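Local coordinates for flavodoxin (Lactobacillus reuteri, PDB 5VEG), which binds flavin mononucleotide and probably serves as a low-potential electron donor to redox enzymes, in association with a bacterial microcompartment for 1,2-propanediol utilization, at residues A[42-47]-A[117-122]; A[99-104]-A[133-138]. All blocks are in the same frame, centred on the assembly; numbering follows the deposited sequence.

How the contacts relate
Both contacts belong to one flavodoxin fold, a five-stranded parallel sheet with helices on its two faces. Contact 1 joins the start of helix 43-56 to the C-terminal end of strand 113-120, where FMN is bound. Contact 2 packs helix 98-105 against helix 130-141 on the other face of the sheet. Along the chain the segments alternate: 42-47, 99-104, 117-122, 133-138. Strand 113-120 therefore follows one helix of contact 2 and precedes the other. The contact centres are about 17 Å apart and the nearest atoms about 7 Å, so the two do not touch. One contact forms part of the FMN site; the other is part of the helical cover.

Contact 1. Residues A[42-47]-A[117-122]; sequences GNNEEV and AGSGDK. With FMN (flavin mononucleotide), chain D.
Asn44 faces Ser119 with its side-chain amide and bonds to both ends of that residue's backbone. Ser119 N donates to Asn44 OD1 at 2.9 Å, almost straight (170°) but from above the carbonyl plane. Asn44 ND2 donates to Ser119 O at 3.2 Å, with the acceptor close to the amide plane. The same ND2 also reaches FMN O2P at 3.0 Å. Its bond to FMN O5' is weak. With CG beside the backbone N (chi1 -79°), the amide lies near the phosphate that Asn44 N also binds. Replacing Asn44 by alanine would remove the amide and would probably leave Ser119 N and O without these partners and the phosphate short of one donor.

Asn43 N donates to FMN O1P at 2.9 Å, and Asn43 ND2 to FMN O4' at 3.0 Å. FMN O4' in turn donates to Ser119 OG at 2.8 Å, and Ser119 OG is also bonded to Leu155 O. These polar groups, with Asn44 and Ser119 buried, form the tight part of the contact. At Gly120 a CB would clash with FMN O2. Deeper in, the packing is apolar and looser: Val47 CG1 meets Ala117 CB at 4.0 Å, with Leu165 of helix 159-176 touching both side chains. On the solvent side, Glu45 and Glu46 are partly exposed and do not touch the strand segment, and Lys122 is exposed beyond it.

Backbone amides at a helix start gripping the FMN phosphate, beside a sheet strand's C-terminal end, are the hallmark of the flavodoxin phosphate site.

Contact 2. Residues A[99-104]-A[133-138]; sequences DFYDDL and DHFDDA. With CD (cadmium ion), chain E; NA (sodium ion), chain F.
Tyr101 turns the edge of its ring toward the face of Phe135. The pair is T-shaped, with centroids 5.4 Å apart and planes at 73°. Tyr101 CD1 sits over the centre of the Phe135 ring. Tyr101 CB lies on the same side of that ring, toward its outer end, 3.8 Å from Phe135 CZ. With CG anti to the backbone N (chi1 167°), the Tyr101 ring extends across to the other helix. There Tyr101 CE1 packs on Ala138 CB at 3.7 Å, and His134 O lies in the plane of the tyrosine ring at its edge. Water 1 links the tyrosine hydroxyl to the backbone of the other helix: it is 2.6 Å from Tyr101 OH and donates to His134 O.

Phe135 is also met at its edge. Leu104 CD2 comes in the ring plane, 3.7 Å from Phe135 CD1. Phe100 crosses Phe135 at about a right angle, and the two rings meet edge to edge through Phe100 CD1 and Phe135 CE1.

On the outer side of helix 98-105, Asp99 holds cadmium through both carboxylate oxygens, and Asp103 OD2 binds it at 2.4 Å. Asp99 OD1 also binds sodium.

The two helix segments run roughly parallel, 29° apart, with axes 9.8 Å from each other. Beneath them Phe100 and Phe135 rest on Val83 of strand 80-85. Met93, from a loop, touches Tyr101, His134 and Phe135. Phe75 of helix 72-75 packs on Phe100 and Leu104.

Contact 1. Residues A[42-47]-A[117-122]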
ATOM      1  N   GLY A  42       0.400 -13.069  -7.347  1.00 38.90           N
ATOM      2  CA  GLY A  42      -0.646 -13.036  -6.353  1.00 31.75           C
ATOM      3  C   GLY A  42      -0.222 -12.676  -4.947  1.00 29.86           C
ATOM      4  O   GLY A  42      -1.096 -12.457  -4.103  1.00 31.15           O
ATOM      5  N   ASN A  43       1.085 -12.631  -4.653  1.00 33.45           N
ATOM      6  CA  ASN A  43       1.510 -12.397  -3.277  1.00 29.82           C
ATOM      7  C   ASN A  43       1.061 -11.024  -2.779  1.00 24.47           C
ATOM      8  O   ASN A  43       0.586 -10.895  -1.650  1.00 27.41           O
ATOM      9  CB  ASN A  43       3.034 -12.539  -3.154  1.00 24.94           C
ATOM     10  CG  ASN A  43       3.492 -13.998  -3.228  1.00 32.39           C
ATOM     11  OD1 ASN A  43       2.706 -14.916  -3.001  1.00 29.42           O
ATOM     12  ND2 ASN A  43       4.766 -14.208  -3.569  1.00 28.66           N
ATOM     13  N   ASN A  44       1.220  -9.989  -3.600  1.00 26.29           N
ATOM     14  CA  ASN A  44       0.846  -8.644  -3.178  1.00 26.43           C
ATOM     15  C   ASN A  44      -0.650  -8.420  -3.203  1.00 28.46           C
ATOM     16  O   ASN A  44      -1.141  -7.539  -2.485  1.00 30.86           O
ATOM     17  CB  ASN A  44       1.547  -7.618  -4.050  1.00 20.71           C
ATOM     18  CG  ASN A  44       2.974  -7.416  -3.627  1.00 26.96           C
ATOM     19  OD1 ASN A  44       3.247  -6.607  -2.746  1.00 26.10           O
ATOM     20  ND2 ASN A  44       3.895  -8.168  -4.232  1.00 27.68           N
ATOM     21  N   GLU A  45      -1.386  -9.190  -4.009  1.00 30.10           N
ATOM     22  CA  GLU A  45      -2.838  -9.185  -3.887  1.00 31.70           C
ATOM     23  C   GLU A  45      -3.266  -9.864  -2.596  1.00 30.27           C
ATOM     24  O   GLU A  45      -4.209  -9.418  -1.931  1.00 29.67           O
ATOM     25  CB  GLU A  45      -3.474  -9.869  -5.097  1.00 31.93           C
ATOM     26  CG  GLU A  45      -4.964 -10.024  -4.957  1.00 33.96           C
ATOM     27  CD  GLU A  45      -5.623 -10.618  -6.184  1.00 41.30           C
ATOM     28  OE1 GLU A  45      -4.939 -10.793  -7.222  1.00 38.34           O
ATOM     29  OE2 GLU A  45      -6.844 -10.887  -6.100  1.00 44.27           O
ATOM     30  N   GLU A  46      -2.571 -10.943  -2.222  1.00 31.29           N
ATOM     31  CA  GLU A  46      -2.777 -11.542  -0.906  1.00 31.54           C
ATOM     32  C   GLU A  46      -2.532 -10.525   0.204  1.00 31.36           C
ATOM     33  O   GLU A  46      -3.333 -10.416   1.143  1.00 32.00           O
ATOM     34  CB  GLU A  46      -1.857 -12.761  -0.747  1.00 29.77           C
ATOM     35  CG  GLU A  46      -2.196 -13.685   0.393  1.00 42.34           C
ATOM     36  CD  GLU A  46      -1.360 -14.973   0.357  1.00 56.42           C
ATOM     37  OE1 GLU A  46      -0.685 -15.232  -0.669  1.00 50.82           O
ATOM     38  OE2 GLU A  46      -1.382 -15.730   1.351  1.00 53.28           O
ATOM     39  N   VAL A  47      -1.443  -9.754   0.108  1.00 28.72           N
ATOM     40  CA  VAL A  47      -1.156  -8.733   1.122  1.00 27.87           C
ATOM     41  C   VAL A  47      -2.285  -7.708   1.174  1.00 26.09           C
ATOM     42  O   VAL A  47      -2.776  -7.350   2.250  1.00 27.51           O
ATOM     43  CB  VAL A  47       0.194  -8.055   0.844  1.00 30.77           C
ATOM     44  CG1 VAL A  47       0.391  -6.808   1.758  1.00 23.82           C
ATOM     45  CG2 VAL A  47       1.364  -9.069   0.995  1.00 27.00           C
ATOM     46  N   ALA A 117       2.800  -1.231   1.768  1.00 24.74           N
ATOM     47  CA  ALA A 117       3.242  -2.571   2.118  1.00 25.93           C
ATOM     48  C   ALA A 117       3.657  -3.289   0.842  1.00 23.57           C
ATOM     49  O   ALA A 117       3.300  -2.880  -0.265  1.00 25.76           O
ATOM     50  CB  ALA A 117       2.139  -3.340   2.877  1.00 21.48           C
ATOM     51  N   GLY A 118       4.430  -4.363   0.989  1.00 24.73           N
ATOM     52  CA  GLY A 118       4.856  -5.093  -0.184  1.00 22.96           C
ATOM     53  C   GLY A 118       5.370  -6.471   0.162  1.00 26.51           C
ATOM     54  O   GLY A 118       5.906  -6.698   1.250  1.00 22.20           O
ATOM     55  N   SER A 119       5.176  -7.394  -0.766  1.00 26.08           N
ATOM     56  CA  SER A 119       5.849  -8.683  -0.719  1.00 24.52           C
ATOM     57  C   SER A 119       6.968  -8.655  -1.751  1.00 25.71           C
ATOM     58  O   SER A 119       6.755  -8.234  -2.894  1.00 23.75           O
ATOM     59  CB  SER A 119       4.882  -9.835  -1.011  1.00 28.09           C
ATOM     60  OG  SER A 119       5.597 -10.996  -1.421  1.00 28.89           O
ATOM     61  N   GLY A 120       8.162  -9.054  -1.331  1.00 25.16           N
ATOM     62  CA  GLY A 120       9.290  -9.108  -2.221  1.00 22.62           C
ATOM     63  C   GLY A 120      10.151 -10.288  -1.805  1.00 22.90           C
ATOM     64  O   GLY A 120       9.672 -11.223  -1.160  1.00 28.42           O
ATOM     65  N   ASP A 121      11.428 -10.232  -2.120  1.00 22.82           N
ATOM     66  CA  ASP A 121      12.326 -11.362  -1.897  1.00 23.11           C
ATOM     67  C   ASP A 121      13.604 -10.842  -1.265  1.00 25.30           C
ATOM     68  O   ASP A 121      14.351 -10.099  -1.908  1.00 27.34           O
ATOM     69  CB  ASP A 121      12.609 -12.084  -3.220  1.00 30.35           C
ATOM     70  CG  ASP A 121      13.357 -13.402  -3.032  1.00 33.37           C
ATOM     71  OD1 ASP A 121      14.117 -13.501  -2.048  1.00 30.57           O
ATOM     72  OD2 ASP A 121      13.187 -14.323  -3.876  1.00 32.16           O
ATOM     73  N   LYS A 122      13.863 -11.250  -0.013  1.00 26.40           N
ATOM     74  CA  LYS A 122      15.061 -10.796   0.694  1.00 28.75           C
ATOM     75  C   LYS A 122      16.358 -11.185  -0.008  1.00 28.37           C
ATOM     76  O   LYS A 122      17.388 -10.551   0.240  1.00 22.81           O
ATOM     77  CB  LYS A 122      15.066 -11.335   2.129  1.00 30.53           C
ATOM     78  CG  LYS A 122      13.979 -10.680   2.979  1.00 36.46           C
ATOM     79  CD  LYS A 122      14.026 -11.051   4.463  1.00 35.41           C
ATOM     80  CE  LYS A 122      12.870 -10.366   5.208  1.00 31.99           C
ATOM     81  NZ  LYS A 122      12.823 -10.710   6.663  1.00 37.29           N
TER
HETATM   82  N1  FMN D 201      11.889  -8.724  -4.954  1.00 28.61           N
HETATM   83  C2  FMN D 201      12.483  -7.651  -4.322  1.00 26.68           C
HETATM   84  O2  FMN D 201      12.155  -7.368  -3.174  1.00 26.30           O
HETATM   85  N3  FMN D 201      13.449  -6.908  -4.968  1.00 26.36           N
HETATM   86  C4  FMN D 201      13.835  -7.229  -6.253  1.00 26.62           C
HETATM   87  O4  FMN D 201      14.692  -6.546  -6.803  1.00 30.30           O
HETATM   88  C4A FMN D 201      13.247  -8.316  -6.903  1.00 26.60           C
HETATM   89  N5  FMN D 201      13.614  -8.660  -8.193  1.00 29.94           N
HETATM   90  C5A FMN D 201      12.998  -9.746  -8.802  1.00 32.47           C
HETATM   91  C6  FMN D 201      13.349 -10.124 -10.103  1.00 41.91           C
HETATM   92  C7  FMN D 201      12.727 -11.220 -10.712  1.00 36.20           C
HETATM   93  C7M FMN D 201      13.100 -11.634 -12.110  1.00 34.70           C
HETATM   94  C8  FMN D 201      11.764 -11.947 -10.022  1.00 36.61           C
HETATM   95  C8M FMN D 201      11.101 -13.128 -10.678  1.00 35.59           C
HETATM   96  C9  FMN D 201      11.412 -11.582  -8.725  1.00 28.54           C
HETATM   97  C9A FMN D 201      12.022 -10.478  -8.130  1.00 31.14           C
HETATM   98  N10 FMN D 201      11.653 -10.124  -6.852  1.00 27.14           N
HETATM   99  C10 FMN D 201      12.272  -9.058  -6.238  1.00 28.83           C
HETATM  100  C1' FMN D 201      10.648 -10.962  -6.118  1.00 26.14           C
HETATM  101  C2' FMN D 201       9.185 -10.545  -6.175  1.00 29.21           C
HETATM  102  O2' FMN D 201       9.079  -9.219  -5.726  1.00 29.62           O
HETATM  103  C3' FMN D 201       8.497 -11.455  -5.174  1.00 31.24           C
HETATM  104  O3' FMN D 201       8.475 -12.797  -5.626  1.00 31.22           O
HETATM  105  C4' FMN D 201       7.078 -11.022  -4.867  1.00 28.19           C
HETATM  106  O4' FMN D 201       6.571 -11.863  -3.863  1.00 25.70           O
HETATM  107  C5' FMN D 201       6.195 -11.172  -6.095  1.00 29.45           C
HETATM  108  O5' FMN D 201       4.958 -10.572  -5.772  1.00 30.96           O
HETATM  109  P   FMN D 201       3.636 -10.898  -6.634  1.00 29.93           P
HETATM  110  O1P FMN D 201       3.303 -12.361  -6.442  1.00 32.54           O
HETATM  111  O2P FMN D 201       2.524 -10.037  -6.059  1.00 30.55           O
HETATM  112  O3P FMN D 201       3.885 -10.643  -8.090  1.00 29.91           O

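Contact 2. Residues A[99-104]-A[133-138]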
ATOM      1  N   ASP A  99       2.432   5.104 -13.959  1.00 31.67           N
ATOM      2  CA  ASP A  99       1.577   6.273 -14.124  1.00 29.42           C
ATOM      3  C   ASP A  99       0.894   6.650 -12.814  1.00 27.15           C
ATOM      4  O   ASP A  99       0.931   7.815 -12.389  1.00 32.32           O
ATOM      5  CB  ASP A  99       0.549   5.999 -15.203  1.00 28.81           C
ATOM      6  CG  ASP A  99      -0.392   7.147 -15.360  1.00 27.95           C
ATOM      7  OD1 ASP A  99       0.111   8.263 -15.581  1.00 28.97           O
ATOM      8  OD2 ASP A  99      -1.600   6.930 -15.198  1.00 32.39           O
ATOM      9  N   PHE A 100       0.268   5.666 -12.161  1.00 32.36           N
ATOM     10  CA  PHE A 100      -0.309   5.851 -10.834  1.00 28.66           C
ATOM     11  C   PHE A 100       0.697   6.457  -9.868  1.00 28.50           C
ATOM     12  O   PHE A 100       0.385   7.411  -9.148  1.00 27.08           O
ATOM     13  CB  PHE A 100      -0.812   4.498 -10.318  1.00 27.40           C
ATOM     14  CG  PHE A 100      -1.625   4.570  -9.043  1.00 30.72           C
ATOM     15  CD1 PHE A 100      -1.003   4.702  -7.804  1.00 27.91           C
ATOM     16  CD2 PHE A 100      -3.001   4.427  -9.081  1.00 25.59           C
ATOM     17  CE1 PHE A 100      -1.747   4.729  -6.636  1.00 31.43           C
ATOM     18  CE2 PHE A 100      -3.746   4.439  -7.918  1.00 28.99           C
ATOM     19  CZ  PHE A 100      -3.120   4.592  -6.699  1.00 31.00           C
ATOM     20  N   TYR A 101       1.906   5.883  -9.821  1.00 29.15           N
ATOM     21  CA  TYR A 101       2.966   6.397  -8.956  1.00 31.45           C
ATOM     22  C   TYR A 101       3.258   7.867  -9.249  1.00 30.20           C
ATOM     23  O   TYR A 101       3.326   8.692  -8.331  1.00 32.26           O
ATOM     24  CB  TYR A 101       4.224   5.541  -9.140  1.00 29.46           C
ATOM     25  CG  TYR A 101       5.512   6.100  -8.570  1.00 30.08           C
ATOM     26  CD1 TYR A 101       5.755   6.088  -7.196  1.00 28.54           C
ATOM     27  CD2 TYR A 101       6.515   6.581  -9.408  1.00 23.73           C
ATOM     28  CE1 TYR A 101       6.951   6.564  -6.676  1.00 35.04           C
ATOM     29  CE2 TYR A 101       7.714   7.064  -8.899  1.00 36.35           C
ATOM     30  CZ  TYR A 101       7.932   7.048  -7.534  1.00 35.42           C
ATOM     31  OH  TYR A 101       9.123   7.533  -7.028  1.00 38.84           O
ATOM     32  N   ASP A 102       3.446   8.210 -10.528  1.00 32.99           N
ATOM     33  CA  ASP A 102       3.712   9.598 -10.905  1.00 30.95           C
ATOM     34  C   ASP A 102       2.529  10.505 -10.570  1.00 33.17           C
ATOM     35  O   ASP A 102       2.707  11.589  -9.993  1.00 36.57           O
ATOM     36  CB  ASP A 102       4.059   9.665 -12.395  1.00 33.61           C
ATOM     37  CG  ASP A 102       4.372  11.080 -12.869  1.00 47.19           C
ATOM     38  OD1 ASP A 102       5.279  11.727 -12.300  1.00 49.07           O
ATOM     39  OD2 ASP A 102       3.711  11.544 -13.823  1.00 51.20           O
ATOM     40  N   ASP A 103       1.307  10.069 -10.890  1.00 34.86           N
ATOM     41  CA  ASP A 103       0.133  10.880 -10.571  1.00 31.35           C
ATOM     42  C   ASP A 103      -0.017  11.104  -9.072  1.00 33.09           C
ATOM     43  O   ASP A 103      -0.497  12.160  -8.646  1.00 32.94           O
ATOM     44  CB  ASP A 103      -1.128  10.221 -11.111  1.00 30.60           C
ATOM     45  CG  ASP A 103      -1.183  10.211 -12.620  1.00 32.10           C
ATOM     46  OD1 ASP A 103      -0.303  10.808 -13.288  1.00 35.38           O
ATOM     47  OD2 ASP A 103      -2.126   9.593 -13.124  1.00 32.67           O
ATOM     48  N   LEU A 104       0.371  10.117  -8.265  1.00 33.47           N
ATOM     49  CA  LEU A 104       0.274  10.243  -6.815  1.00 34.69           C
ATOM     50  C   LEU A 104       1.061  11.448  -6.313  1.00 34.75           C
ATOM     51  O   LEU A 104       0.547  12.267  -5.537  1.00 33.73           O
ATOM     52  CB  LEU A 104       0.787   8.960  -6.166  1.00 31.88           C
ATOM     53  CG  LEU A 104       0.293   8.501  -4.806  1.00 30.90           C
ATOM     54  CD1 LEU A 104      -1.223   8.376  -4.806  1.00 34.98           C
ATOM     55  CD2 LEU A 104       0.971   7.145  -4.488  1.00 29.17           C
ATOM     56  N   ASP A 133       9.436   1.515  -0.586  1.00 24.91           N
ATOM     57  CA  ASP A 133      10.115   2.766  -0.266  1.00 25.05           C
ATOM     58  C   ASP A 133       9.744   3.867  -1.248  1.00 27.26           C
ATOM     59  O   ASP A 133       9.568   5.026  -0.849  1.00 29.69           O
ATOM     60  CB  ASP A 133      11.630   2.572  -0.273  1.00 28.00           C
ATOM     61  CG  ASP A 133      12.094   1.568   0.756  1.00 36.42           C
ATOM     62  OD1 ASP A 133      11.557   1.604   1.882  1.00 32.06           O
ATOM     63  OD2 ASP A 133      12.991   0.748   0.437  1.00 34.03           O
ATOM     64  N   HIS A 134       9.625   3.532  -2.538  1.00 24.13           N
ATOM     65  CA  HIS A 134       9.244   4.547  -3.522  1.00 24.82           C
ATOM     66  C   HIS A 134       7.837   5.077  -3.264  1.00 25.57           C
ATOM     67  O   HIS A 134       7.602   6.289  -3.327  1.00 29.11           O
ATOM     68  CB  HIS A 134       9.348   3.983  -4.939  1.00 26.08           C
ATOM     69  CG  HIS A 134      10.756   3.881  -5.422  1.00 36.03           C
ATOM     70  ND1 HIS A 134      11.269   2.733  -5.989  1.00 34.19           N
ATOM     71  CD2 HIS A 134      11.771   4.776  -5.392  1.00 32.20           C
ATOM     72  CE1 HIS A 134      12.534   2.936  -6.309  1.00 35.70           C
ATOM     73  NE2 HIS A 134      12.858   4.170  -5.964  1.00 32.43           N
ATOM     74  N   PHE A 135       6.877   4.187  -2.996  1.00 26.28           N
ATOM     75  CA  PHE A 135       5.514   4.671  -2.789  1.00 25.49           C
ATOM     76  C   PHE A 135       5.385   5.441  -1.487  1.00 30.62           C
ATOM     77  O   PHE A 135       4.616   6.411  -1.415  1.00 25.41           O
ATOM     78  CB  PHE A 135       4.508   3.525  -2.843  1.00 24.45           C
ATOM     79  CG  PHE A 135       4.009   3.245  -4.233  1.00 30.30           C
ATOM     80  CD1 PHE A 135       3.004   4.034  -4.798  1.00 24.28           C
ATOM     81  CD2 PHE A 135       4.570   2.231  -4.994  1.00 26.51           C
ATOM     82  CE1 PHE A 135       2.552   3.796  -6.077  1.00 28.23           C
ATOM     83  CE2 PHE A 135       4.126   1.982  -6.286  1.00 26.88           C
ATOM     84  CZ  PHE A 135       3.115   2.765  -6.831  1.00 30.33           C
ATOM     85  N   ASP A 136       6.126   5.031  -0.455  1.00 26.74           N
ATOM     86  CA  ASP A 136       6.121   5.792   0.787  1.00 26.42           C
ATOM     87  C   ASP A 136       6.662   7.199   0.562  1.00 33.84           C
ATOM     88  O   ASP A 136       6.081   8.188   1.037  1.00 32.63           O
ATOM     89  CB  ASP A 136       6.930   5.067   1.862  1.00 29.59           C
ATOM     90  CG  ASP A 136       6.614   5.578   3.254  1.00 35.38           C
ATOM     91  OD1 ASP A 136       7.027   6.705   3.561  1.00 39.81           O
ATOM     92  OD2 ASP A 136       5.930   4.871   4.023  1.00 40.73           O
ATOM     93  N   ASP A 137       7.770   7.310  -0.173  1.00 31.67           N
ATOM     94  CA  ASP A 137       8.263   8.628  -0.566  1.00 37.24           C
ATOM     95  C   ASP A 137       7.234   9.392  -1.401  1.00 30.80           C
ATOM     96  O   ASP A 137       7.056  10.599  -1.218  1.00 33.36           O
ATOM     97  CB  ASP A 137       9.579   8.488  -1.336  1.00 38.14           C
ATOM     98  CG  ASP A 137      10.761   8.172  -0.423  1.00 35.88           C
ATOM     99  OD1 ASP A 137      10.635   8.318   0.812  1.00 42.27           O
ATOM    100  OD2 ASP A 137      11.821   7.787  -0.946  1.00 39.01           O
ATOM    101  N   ALA A 138       6.554   8.723  -2.336  1.00 28.81           N
ATOM    102  CA  ALA A 138       5.596   9.454  -3.162  1.00 31.59           C
ATOM    103  C   ALA A 138       4.470  10.034  -2.314  1.00 38.68           C
ATOM    104  O   ALA A 138       4.032  11.175  -2.535  1.00 35.53           O
ATOM    105  CB  ALA A 138       5.022   8.557  -4.255  1.00 24.95           C
TER
HETATM  106 CD    CD E 202      -2.162   9.408 -15.524  1.00 33.25          CD
HETATM  107 NA    NA F 203       1.265   9.699 -17.018  1.00 29.80          NA
HETATM  108  O   HOH W   1       9.623   8.023  -4.548  1.00 43.19           O
HETATM  109  O   HOH W   2       1.507  10.692 -15.024  1.00 30.66           O
HETATM  110  O   HOH W   3      -4.565   8.707 -15.021  1.00 39.87           O